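Lysine-sensitive aspartokinase 3 (Escherichia coli, PDB 2J0W) catalyses the ATP-dependent phosphorylation of L-aspartate to 4-phospho-L-aspartate, the first step of lysine biosynthesis, and is feedback-inhibited by lysine. Local coordinates at residues 247-252 against 262-267. Numbering follows the deposited sequence.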
loop_
_atom_site.group_PDB
_atom_site.type_symbol
_atom_site.label_atom_id
_atom_site.label_comp_id
_atom_site.label_asym_id
_atom_site.label_seq_id
_atom_site.Cartn_x
_atom_site.Cartn_y
_atom_site.Cartn_z
ATOM N N GLU A 247 5.879 6.583 19.060
ATOM C CA GLU A 247 5.271 5.345 19.522
ATOM C C GLU A 247 3.805 5.563 19.819
ATOM O O GLU A 247 2.930 4.939 19.235
ATOM C CB GLU A 247 5.948 4.844 20.795
ATOM C CG GLU A 247 7.175 4.012 20.570
ATOM C CD GLU A 247 7.868 3.699 21.868
ATOM O OE1 GLU A 247 8.613 4.567 22.362
ATOM O OE2 GLU A 247 7.649 2.592 22.393
ATOM N N ALA A 248 3.562 6.464 20.756
ATOM C CA ALA A 248 2.219 6.814 21.204
ATOM C C ALA A 248 1.400 7.458 20.102
ATOM O O ALA A 248 0.213 7.165 19.947
ATOM C CB ALA A 248 2.320 7.762 22.376
ATOM N N ALA A 249 2.050 8.348 19.358
ATOM C CA ALA A 249 1.418 9.046 18.258
ATOM C C ALA A 249 0.690 8.018 17.416
ATOM O O ALA A 249 -0.475 8.198 17.058
ATOM C CB ALA A 249 2.464 9.747 17.422
ATOM N N GLU A 250 1.386 6.922 17.130
ATOM C CA GLU A 250 0.821 5.851 16.328
ATOM C C GLU A 250 -0.212 5.031 17.093
ATOM O O GLU A 250 -1.117 4.450 16.484
ATOM C CB GLU A 250 1.937 4.952 15.778
ATOM C CG GLU A 250 2.541 5.474 14.469
ATOM C CD GLU A 250 3.490 4.484 13.790
ATOM O OE1 GLU A 250 3.232 3.262 13.860
ATOM O OE2 GLU A 250 4.484 4.931 13.166
ATOM N N MET A 251 -0.080 4.985 18.419
ATOM C CA MET A 251 -1.038 4.259 19.257
ATOM C C MET A 251 -2.373 4.973 19.158
ATOM O O MET A 251 -3.413 4.346 18.943
ATOM C CB MET A 251 -0.608 4.247 20.726
ATOM C CG MET A 251 0.474 3.236 21.075
ATOM S SD MET A 251 0.660 3.054 22.857
ATOM C CE MET A 251 -0.790 1.989 23.241
ATOM N N ALA A 252 -2.338 6.291 19.319
ATOM C CA ALA A 252 -3.558 7.073 19.256
ATOM C C ALA A 252 -4.170 6.916 17.872
ATOM O O ALA A 252 -5.341 6.563 17.735
ATOM C CB ALA A 252 -3.263 8.544 19.543
ATOM N N ALA A 262 -4.578 13.641 17.110
ATOM C CA ALA A 262 -3.856 14.870 16.768
ATOM C C ALA A 262 -3.229 15.585 17.963
ATOM O O ALA A 262 -2.648 16.667 17.808
ATOM C CB ALA A 262 -4.793 15.844 16.035
ATOM N N THR A 263 -3.347 14.997 19.152
ATOM C CA THR A 263 -2.790 15.612 20.355
ATOM C C THR A 263 -1.288 15.858 20.249
ATOM O O THR A 263 -0.817 16.981 20.429
ATOM C CB THR A 263 -3.009 14.736 21.594
ATOM O OG1 THR A 263 -4.350 14.220 21.599
ATOM C CG2 THR A 263 -2.763 15.560 22.852
ATOM N N LEU A 264 -0.550 14.796 19.943
ATOM C CA LEU A 264 0.909 14.838 19.852
ATOM C C LEU A 264 1.542 15.672 18.730
ATOM O O LEU A 264 2.746 15.953 18.780
ATOM C CB LEU A 264 1.449 13.399 19.820
ATOM C CG LEU A 264 0.976 12.545 21.021
ATOM C CD1 LEU A 264 1.384 11.073 20.874
ATOM C CD2 LEU A 264 1.541 13.141 22.302
ATOM N N LEU A 265 0.766 16.080 17.728
ATOM C CA LEU A 265 1.350 16.897 16.671
ATOM C C LEU A 265 2.013 18.122 17.284
ATOM O O LEU A 265 3.161 18.427 16.985
ATOM C CB LEU A 265 0.297 17.345 15.662
ATOM C CG LEU A 265 -0.179 16.314 14.642
ATOM C CD1 LEU A 265 -1.217 16.976 13.711
ATOM C CD2 LEU A 265 1.025 15.769 13.854
ATOM N N PRO A 266 1.286 18.863 18.131
ATOM C CA PRO A 266 1.943 20.032 18.718
ATOM C C PRO A 266 3.052 19.569 19.658
ATOM O O PRO A 266 4.097 20.209 19.762
ATOM C CB PRO A 266 0.803 20.739 19.461
ATOM C CG PRO A 266 -0.402 20.375 18.647
ATOM C CD PRO A 266 -0.169 18.907 18.369
ATOM N N ALA A 267 2.817 18.450 20.335
ATOM C CA ALA A 267 3.794 17.898 21.272
ATOM C C ALA A 267 5.148 17.733 20.594
ATOM O O ALA A 267 6.167 18.199 21.101
ATOM C CB ALA A 267 3.310 16.555 21.800
#
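With CG opposite the carbonyl carbon (chi1 -55°) and CD1 extended from CA (chi2 173°), L264 reaches across to the small residues A248 and A249, a compact instance of one long apolar side chain bridging two helices where the facing helix offers two alanines. A single branch does the touching. CD1 lies against both alanine methyls, 3.8 Å from A248 CB and 3.9 Å from A249 CB, and settles onto the backbone of A249, 3.2 Å from its N, with A248 C at 3.7 Å. The small alanine side chains let the leucine tip meet main chain as well as side chain, and the backbones come close, with A249 CA 6.0 Å from L264 CA. The CA–CB bond of A248 is aimed at the opposite segment, whereas that of A249 runs past it. No hydrogen bond crosses; the contact is van der Waals packing.

L264 thereby joins segment 262-267 to the middle of helix 245-253. Elsewhere on the latter helix, M251 touches the bound ADP and, together with A248, packs on I243 of strand 239-244, while E247 forms a salt bridge with R300 and E250 packs on E346 of the second subunit. Beyond the leucine, P266 rests against L207 and E210 of helix 200-211, so the pair of helices lies between that kinase-domain helix and strand 386-393, where I392 meets E250 and M251.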